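Local coordinates for protein NADPH Quinone Oxidoreductase (Streptococcus mutans, PDB 4F8Y) that probably catalyses the NADPH-dependent reduction of quinones such as menadione, using bound FAD in a flavodoxin-like fold, at residues A[1-6]-A[74-79]; A[120-125]-A[156-161]. All blocks are in the same frame, centred on the assembly; numbering follows the deposited sequence.

How the contacts relate
Contacts 1 and 2 are two strand pairings in one five-stranded parallel sheet, whose order 2-1-3-4-5 is that of the flavodoxin-like fold. In chain order contact 1, joining strand 2-7 to strand 76-82, precedes contact 2, joining strand 120-127 to edge strand 155-163. Their centres lie about 10 Å apart because strands 76-82 and 120-127 are neighbours: probable hydrogen bonds run from Ile125 N to Phe79 O (2.6 Å) and Phe79 N to Trp123 O (2.7 Å). The two pairings are therefore parts of one continuous sheet, completed by strand 32-37 beside 2-7. The side chains of Phe79 and Ile125 stay about 13 Å and 10 Å from FAD, without contact, so the pairings belong to the sheet framework.

Contact 1 of 2, residues A[1-6]-A[74-79]; sequences MKILIV and ADHLIF
At the edge of the His76 imidazole, near the ring plane, sits Ile3 CG2, 4.2 Å from His76 CD2, while ND1 of the same ring is hydrogen-bonded to Ser121 OG on the next strand. The Phe79 ring meets Val6 obliquely, with Val6 CB 3.9 Å from Phe79 CD1; the two lie side by side. Both pairs belong to the parallel sheet of the flavodoxin-like fold, in which strand 2-7 runs beside strand 76-82; the short segments diverge by 20°. Backbone bonds run from His76 N to Lys2 O, Leu4 N to His76 O, Ile78 N to Leu4 O and Val6 N to Ile78 O.

One face carries Ile3, Ile5, His76 and Ile78. Ile78 CD1 spans two partners, crossing Ile3 to touch its CG2 (3.7 Å) and lying beside Ile5 CG1, and helix 15-26 packs on Ile5 and Ile78 through Val23. On the face of Leu4, Val6, Leu77 and Phe79, Leu4 CD2 meets Leu77 CD2 at 3.9 Å. Leu4 CB also touches Ala74 CB, just after helix 65-73.

At the start of the pairing Lys2 O is gripped by two donors, His76 N and Asp75 N. With CG beside its own backbone N (chi1 -61°), Asp75 returns a carboxylate oxygen to the facing strand: Lys2 N donates to Asp75 OD2 from the anti side, out of the carboxylate plane though nearly straight (171°). Lys2 NZ, also hydrogen-bonded to Trp73 O, lies 4.5 Å from Asp75 OD1, too far for a salt bridge; one water bridges them, accepting from NZ at 2.9 Å and donating to OD1 at 2.6 Å.

Contact 2 of 2, residues A[120-125]-A[156-161]; sequences KSAWII and SPVKLT
Ile124 is the apolar centre, crossing two side chains of the edge strand: its CD1 meets Val158 CG1 at 3.8 Å, and its CG2 meets Leu160 CD1, also at 3.8 Å. Helix 143-150 packs on this face, with Leu145 and Leu150 against Ile124.

On the other face lies the Trp123 indole, with Ile125 CG1 3.6 Å above the ring plane, over its centre. The aliphatic chain of Lys159 runs past the pyrrole part, CG 3.7 Å from Trp123 CD1. Ile184 of helix 171-186 touches Trp123, Lys159 and Thr161.

Farther out, Trp123 CG, anti to its backbone N (chi1 -176°), carries the indole across to the edge strand, where Trp123 NE1 donates to Thr161 OG1 at 2.7 Å. The bond is nearly straight (172°), with OG1 only 2° out of the ring plane, an alignment that should restrain indole rotation.

Backbone bonds such as Ile124 N to Lys159 O and Thr161 N to Ile124 O continue back to Ser156 N, which donates to Lys120 O (2.8 Å) beside the cis peptide before Pro157. The nearly parallel strands 120-127 and 155-163, linked through helix 143-150, make the last beta-alpha-beta crossover, which sets the edge strand of the parallel sheet of a flavodoxin-like fold.

Contact 1 of 2, residues A[1-6]-A[74-79]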
ATOM      1  N   MET A   1      15.567  17.540 -18.878  1.00 19.86           N
ATOM      2  CA  MET A   1      14.837  17.562 -17.617  1.00 20.77           C
ATOM      3  C   MET A   1      15.329  16.461 -16.681  1.00 18.31           C
ATOM      4  O   MET A   1      16.023  15.539 -17.107  1.00 17.31           O
ATOM      5  CB  MET A   1      13.321  17.444 -17.852  1.00 21.68           C
ATOM      6  CG  MET A   1      12.832  16.040 -18.172  1.00 19.96           C
ATOM      7  SD  MET A   1      11.144  15.972 -18.819  1.00 34.02           S
ATOM      8  CE  MET A   1      11.364  16.815 -20.386  1.00 21.86           C
ATOM      9  N   LYS A   2      14.958  16.567 -15.406  1.00 18.69           N
ATOM     10  CA  LYS A   2      15.424  15.653 -14.370  1.00 15.08           C
ATOM     11  C   LYS A   2      14.394  14.548 -14.114  1.00 15.85           C
ATOM     12  O   LYS A   2      13.247  14.828 -13.774  1.00 15.53           O
ATOM     13  CB  LYS A   2      15.742  16.435 -13.093  1.00 15.02           C
ATOM     14  CG  LYS A   2      16.891  17.438 -13.271  1.00 16.52           C
ATOM     15  CD  LYS A   2      17.051  18.360 -12.074  1.00 19.54           C
ATOM     16  CE  LYS A   2      16.047  19.524 -12.100  1.00 22.34           C
ATOM     17  NZ  LYS A   2      15.896  20.193 -10.759  1.00 22.10           N
ATOM     18  N   ILE A   3      14.803  13.296 -14.303  1.00 13.64           N
ATOM     19  CA  ILE A   3      13.885  12.166 -14.195  1.00 13.83           C
ATOM     20  C   ILE A   3      14.281  11.241 -13.057  1.00 14.89           C
ATOM     21  O   ILE A   3      15.391  10.712 -13.038  1.00 14.58           O
ATOM     22  CB  ILE A   3      13.814  11.347 -15.509  1.00 13.90           C
ATOM     23  CG1 ILE A   3      13.412  12.253 -16.680  1.00 15.60           C
ATOM     24  CG2 ILE A   3      12.858  10.173 -15.365  1.00 11.33           C
ATOM     25  CD1 ILE A   3      12.913  11.513 -17.901  1.00 15.82           C
ATOM     26  N   LEU A   4      13.377  11.051 -12.104  1.00 13.40           N
ATOM     27  CA  LEU A   4      13.613  10.085 -11.042  1.00 13.70           C
ATOM     28  C   LEU A   4      12.758   8.840 -11.285  1.00 12.82           C
ATOM     29  O   LEU A   4      11.528   8.914 -11.283  1.00 14.46           O
ATOM     30  CB  LEU A   4      13.317  10.698  -9.667  1.00 12.66           C
ATOM     31  CG  LEU A   4      13.447   9.777  -8.446  1.00 12.50           C
ATOM     32  CD1 LEU A   4      14.899   9.586  -8.033  1.00 13.28           C
ATOM     33  CD2 LEU A   4      12.629  10.305  -7.282  1.00 14.33           C
ATOM     34  N   ILE A   5      13.415   7.708 -11.521  1.00 13.01           N
ATOM     35  CA  ILE A   5      12.723   6.427 -11.614  1.00 12.75           C
ATOM     36  C   ILE A   5      12.723   5.812 -10.223  1.00 12.68           C
ATOM     37  O   ILE A   5      13.789   5.535  -9.673  1.00 14.26           O
ATOM     38  CB  ILE A   5      13.435   5.430 -12.578  1.00 12.13           C
ATOM     39  CG1 ILE A   5      13.615   6.022 -13.983  1.00 11.60           C
ATOM     40  CG2 ILE A   5      12.673   4.102 -12.647  1.00 10.92           C
ATOM     41  CD1 ILE A   5      14.791   5.433 -14.747  1.00 10.88           C
ATOM     42  N   VAL A   6      11.544   5.610  -9.642  1.00 12.36           N
ATOM     43  CA  VAL A   6      11.438   4.853  -8.396  1.00 12.82           C
ATOM     44  C   VAL A   6      11.046   3.411  -8.735  1.00 12.18           C
ATOM     45  O   VAL A   6       9.954   3.160  -9.240  1.00 11.15           O
ATOM     46  CB  VAL A   6      10.430   5.483  -7.411  1.00 12.13           C
ATOM     47  CG1 VAL A   6      10.464   4.755  -6.082  1.00 12.49           C
ATOM     48  CG2 VAL A   6      10.745   6.952  -7.211  1.00 13.10           C
ATOM     49  N   ALA A  74      13.538  16.168  -8.981  1.00 16.23           N
ATOM     50  CA  ALA A  74      12.874  15.636 -10.172  1.00 13.97           C
ATOM     51  C   ALA A  74      11.875  16.589 -10.830  1.00 15.12           C
ATOM     52  O   ALA A  74      11.163  17.330 -10.157  1.00 16.11           O
ATOM     53  CB  ALA A  74      12.193  14.315  -9.837  1.00 15.53           C
ATOM     54  N   ASP A  75      11.842  16.564 -12.161  1.00 17.03           N
ATOM     55  CA  ASP A  75      10.770  17.185 -12.935  1.00 16.64           C
ATOM     56  C   ASP A  75       9.756  16.103 -13.292  1.00 17.11           C
ATOM     57  O   ASP A  75       8.561  16.380 -13.423  1.00 17.09           O
ATOM     58  CB  ASP A  75      11.299  17.822 -14.231  1.00 16.40           C
ATOM     59  CG  ASP A  75      12.318  18.915 -13.978  1.00 16.69           C
ATOM     60  OD1 ASP A  75      12.053  19.782 -13.122  1.00 19.70           O
ATOM     61  OD2 ASP A  75      13.379  18.906 -14.638  1.00 15.98           O
ATOM     62  N   HIS A  76      10.244  14.872 -13.448  1.00 13.93           N
ATOM     63  CA  HIS A  76       9.418  13.743 -13.883  1.00 14.56           C
ATOM     64  C   HIS A  76       9.775  12.463 -13.117  1.00 13.88           C
ATOM     65  O   HIS A  76      10.944  12.082 -13.033  1.00 13.14           O
ATOM     66  CB  HIS A  76       9.575  13.527 -15.398  1.00 14.95           C
ATOM     67  CG  HIS A  76       8.649  12.497 -15.974  1.00 14.66           C
ATOM     68  ND1 HIS A  76       7.347  12.779 -16.328  1.00 14.24           N
ATOM     69  CD2 HIS A  76       8.846  11.192 -16.279  1.00 14.58           C
ATOM     70  CE1 HIS A  76       6.779  11.691 -16.816  1.00 15.43           C
ATOM     71  NE2 HIS A  76       7.668  10.713 -16.797  1.00 15.15           N
ATOM     72  N   LEU A  77       8.762  11.809 -12.549  1.00 16.25           N
ATOM     73  CA  LEU A  77       8.968  10.570 -11.797  1.00 14.70           C
ATOM     74  C   LEU A  77       8.354   9.387 -12.523  1.00 12.99           C
ATOM     75  O   LEU A  77       7.187   9.420 -12.906  1.00 13.13           O
ATOM     76  CB  LEU A  77       8.370  10.670 -10.392  1.00 14.06           C
ATOM     77  CG  LEU A  77       8.936  11.749  -9.470  1.00 16.20           C
ATOM     78  CD1 LEU A  77       8.161  13.056  -9.603  1.00 15.39           C
ATOM     79  CD2 LEU A  77       8.895  11.258  -8.039  1.00 17.08           C
ATOM     80  N   ILE A  78       9.142   8.339 -12.719  1.00 12.43           N
ATOM     81  CA  ILE A  78       8.611   7.113 -13.295  1.00 12.92           C
ATOM     82  C   ILE A  78       8.525   6.072 -12.183  1.00 12.15           C
ATOM     83  O   ILE A  78       9.535   5.754 -11.562  1.00 14.01           O
ATOM     84  CB  ILE A  78       9.494   6.592 -14.454  1.00 12.24           C
ATOM     85  CG1 ILE A  78       9.699   7.693 -15.505  1.00 12.84           C
ATOM     86  CG2 ILE A  78       8.882   5.342 -15.058  1.00 11.32           C
ATOM     87  CD1 ILE A  78      10.757   7.373 -16.570  1.00 13.62           C
ATOM     88  N   PHE A  79       7.323   5.570 -11.908  1.00 11.55           N
ATOM     89  CA  PHE A  79       7.149   4.512 -10.912  1.00 12.83           C
ATOM     90  C   PHE A  79       7.012   3.141 -11.584  1.00 14.19           C
ATOM     91  O   PHE A  79       6.125   2.938 -12.413  1.00 12.59           O
ATOM     92  CB  PHE A  79       5.932   4.784 -10.026  1.00 11.82           C
ATOM     93  CG  PHE A  79       6.074   5.998  -9.141  1.00 12.13           C
ATOM     94  CD1 PHE A  79       6.611   5.890  -7.866  1.00 14.16           C
ATOM     95  CD2 PHE A  79       5.666   7.244  -9.581  1.00 12.87           C
ATOM     96  CE1 PHE A  79       6.735   7.011  -7.046  1.00 14.07           C
ATOM     97  CE2 PHE A  79       5.791   8.369  -8.766  1.00 12.50           C
ATOM     98  CZ  PHE A  79       6.324   8.246  -7.501  1.00 12.36           C
TER
HETATM   99  O   HOH W   1      13.165  20.950 -11.131  1.00 25.70           O

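Contact 2 of 2, residues A[120-125]-A[156-161]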
ATOM      1  N   LYS A 120       5.811  19.079 -11.602  1.00 17.25           N
ATOM      2  CA  LYS A 120       6.216  17.702 -11.831  1.00 14.81           C
ATOM      3  C   LYS A 120       5.131  16.902 -12.537  1.00 14.70           C
ATOM      4  O   LYS A 120       3.946  17.189 -12.404  1.00 15.42           O
ATOM      5  CB  LYS A 120       6.610  17.020 -10.519  1.00 15.15           C
ATOM      6  CG  LYS A 120       7.788  17.689  -9.831  1.00 15.91           C
ATOM      7  CD  LYS A 120       8.162  16.994  -8.535  1.00 15.75           C
ATOM      8  CE  LYS A 120       8.697  17.993  -7.520  1.00 14.17           C
ATOM      9  NZ  LYS A 120       9.902  18.706  -8.015  1.00 14.50           N
ATOM     10  N   SER A 121       5.565  15.911 -13.305  1.00 15.01           N
ATOM     11  CA  SER A 121       4.677  14.946 -13.945  1.00 15.74           C
ATOM     12  C   SER A 121       5.152  13.539 -13.598  1.00 12.92           C
ATOM     13  O   SER A 121       6.181  13.369 -12.952  1.00 13.40           O
ATOM     14  CB  SER A 121       4.652  15.149 -15.460  1.00 12.98           C
ATOM     15  OG  SER A 121       5.955  15.356 -15.967  1.00 14.05           O
ATOM     16  N   ALA A 122       4.405  12.527 -14.012  1.00 13.31           N
ATOM     17  CA  ALA A 122       4.768  11.165 -13.640  1.00 14.41           C
ATOM     18  C   ALA A 122       4.293  10.116 -14.629  1.00 12.93           C
ATOM     19  O   ALA A 122       3.386  10.346 -15.421  1.00 15.23           O
ATOM     20  CB  ALA A 122       4.255  10.833 -12.231  1.00 13.42           C
ATOM     21  N   TRP A 123       4.926   8.955 -14.562  1.00 12.34           N
ATOM     22  CA  TRP A 123       4.536   7.804 -15.350  1.00 12.86           C
ATOM     23  C   TRP A 123       4.552   6.642 -14.382  1.00 14.06           C
ATOM     24  O   TRP A 123       5.525   6.448 -13.655  1.00 14.08           O
ATOM     25  CB  TRP A 123       5.546   7.585 -16.478  1.00 14.14           C
ATOM     26  CG  TRP A 123       5.227   6.474 -17.441  1.00 13.79           C
ATOM     27  CD1 TRP A 123       4.006   5.917 -17.693  1.00 14.61           C
ATOM     28  CD2 TRP A 123       6.152   5.822 -18.318  1.00 15.45           C
ATOM     29  NE1 TRP A 123       4.121   4.938 -18.654  1.00 13.95           N
ATOM     30  CE2 TRP A 123       5.430   4.865 -19.056  1.00 15.03           C
ATOM     31  CE3 TRP A 123       7.530   5.952 -18.547  1.00 16.08           C
ATOM     32  CZ2 TRP A 123       6.035   4.046 -20.007  1.00 16.52           C
ATOM     33  CZ3 TRP A 123       8.128   5.137 -19.481  1.00 14.09           C
ATOM     34  CH2 TRP A 123       7.382   4.196 -20.202  1.00 14.69           C
ATOM     35  N   ILE A 124       3.456   5.896 -14.334  1.00 13.66           N
ATOM     36  CA  ILE A 124       3.382   4.716 -13.494  1.00 13.56           C
ATOM     37  C   ILE A 124       3.340   3.495 -14.402  1.00 13.92           C
ATOM     38  O   ILE A 124       2.475   3.391 -15.276  1.00 15.10           O
ATOM     39  CB  ILE A 124       2.140   4.737 -12.587  1.00 11.55           C
ATOM     40  CG1 ILE A 124       2.200   5.921 -11.623  1.00 11.35           C
ATOM     41  CG2 ILE A 124       2.013   3.418 -11.845  1.00 13.00           C
ATOM     42  CD1 ILE A 124       0.865   6.304 -11.041  1.00 11.54           C
ATOM     43  N   ILE A 125       4.299   2.591 -14.217  1.00 14.58           N
ATOM     44  CA  ILE A 125       4.317   1.339 -14.968  1.00 16.19           C
ATOM     45  C   ILE A 125       4.028   0.149 -14.049  1.00 13.11           C
ATOM     46  O   ILE A 125       4.808  -0.161 -13.151  1.00 11.82           O
ATOM     47  CB  ILE A 125       5.640   1.121 -15.744  1.00 15.42           C
ATOM     48  CG1 ILE A 125       6.011   2.374 -16.537  1.00 13.99           C
ATOM     49  CG2 ILE A 125       5.497  -0.058 -16.697  1.00 14.14           C
ATOM     50  CD1 ILE A 125       7.445   2.385 -17.013  1.00 14.43           C
ATOM     51  N   SER A 156       1.233  16.369 -12.216  1.00 15.48           N
ATOM     52  CA  SER A 156       0.368  16.254 -13.385  1.00 15.64           C
ATOM     53  C   SER A 156       1.101  16.683 -14.656  1.00 16.66           C
ATOM     54  O   SER A 156       1.923  17.601 -14.626  1.00 17.76           O
ATOM     55  CB  SER A 156      -0.895  17.102 -13.199  1.00 18.99           C
ATOM     56  OG  SER A 156      -1.686  17.115 -14.376  1.00 22.64           O
ATOM     57  N   PRO A 157       0.811  16.011 -15.779  1.00 16.80           N
ATOM     58  CA  PRO A 157      -0.116  14.877 -15.832  1.00 17.69           C
ATOM     59  C   PRO A 157       0.461  13.634 -15.159  1.00 18.63           C
ATOM     60  O   PRO A 157       1.596  13.646 -14.664  1.00 16.75           O
ATOM     61  CB  PRO A 157      -0.261  14.619 -17.333  1.00 19.06           C
ATOM     62  CG  PRO A 157       0.979  15.139 -17.932  1.00 17.44           C
ATOM     63  CD  PRO A 157       1.381  16.320 -17.101  1.00 18.21           C
ATOM     64  N   VAL A 158      -0.334  12.572 -15.135  1.00 17.05           N
ATOM     65  CA  VAL A 158       0.111  11.269 -14.665  1.00 16.91           C
ATOM     66  C   VAL A 158      -0.362  10.239 -15.690  1.00 17.97           C
ATOM     67  O   VAL A 158      -1.563  10.103 -15.931  1.00 18.65           O
ATOM     68  CB  VAL A 158      -0.454  10.928 -13.257  1.00 15.17           C
ATOM     69  CG1 VAL A 158      -0.121   9.486 -12.866  1.00 15.51           C
ATOM     70  CG2 VAL A 158       0.069  11.902 -12.208  1.00 14.14           C
ATOM     71  N   LYS A 159       0.591   9.546 -16.313  1.00 17.83           N
ATOM     72  CA  LYS A 159       0.307   8.471 -17.259  1.00 16.95           C
ATOM     73  C   LYS A 159       0.305   7.142 -16.506  1.00 16.54           C
ATOM     74  O   LYS A 159       1.229   6.851 -15.746  1.00 16.56           O
ATOM     75  CB  LYS A 159       1.378   8.462 -18.361  1.00 17.59           C
ATOM     76  CG  LYS A 159       1.181   7.456 -19.494  1.00 17.79           C
ATOM     77  CD  LYS A 159       2.227   7.682 -20.597  1.00 15.44           C
ATOM     78  CE  LYS A 159       2.192   6.588 -21.644  1.00 19.66           C
ATOM     79  NZ  LYS A 159       0.859   6.483 -22.305  1.00 27.43           N
ATOM     80  N   LEU A 160      -0.743   6.348 -16.700  1.00 17.85           N
ATOM     81  CA  LEU A 160      -0.822   5.027 -16.086  1.00 18.56           C
ATOM     82  C   LEU A 160      -0.736   3.943 -17.160  1.00 17.64           C
ATOM     83  O   LEU A 160      -1.622   3.806 -18.002  1.00 20.10           O
ATOM     84  CB  LEU A 160      -2.095   4.883 -15.242  1.00 16.31           C
ATOM     85  CG  LEU A 160      -2.379   3.520 -14.607  1.00 15.09           C
ATOM     86  CD1 LEU A 160      -1.143   2.953 -13.941  1.00 15.51           C
ATOM     87  CD2 LEU A 160      -3.533   3.618 -13.605  1.00 17.83           C
ATOM     88  N   THR A 161       0.354   3.188 -17.120  1.00 17.53           N
ATOM     89  CA  THR A 161       0.627   2.152 -18.098  1.00 16.51           C
ATOM     90  C   THR A 161       0.565   0.777 -17.434  1.00 16.47           C
ATOM     91  O   THR A 161       1.443   0.405 -16.647  1.00 16.09           O
ATOM     92  CB  THR A 161       2.005   2.381 -18.773  1.00 17.68           C
ATOM     93  OG1 THR A 161       1.954   3.577 -19.562  1.00 16.83           O
ATOM     94  CG2 THR A 161       2.389   1.201 -19.674  1.00 18.47           C
TER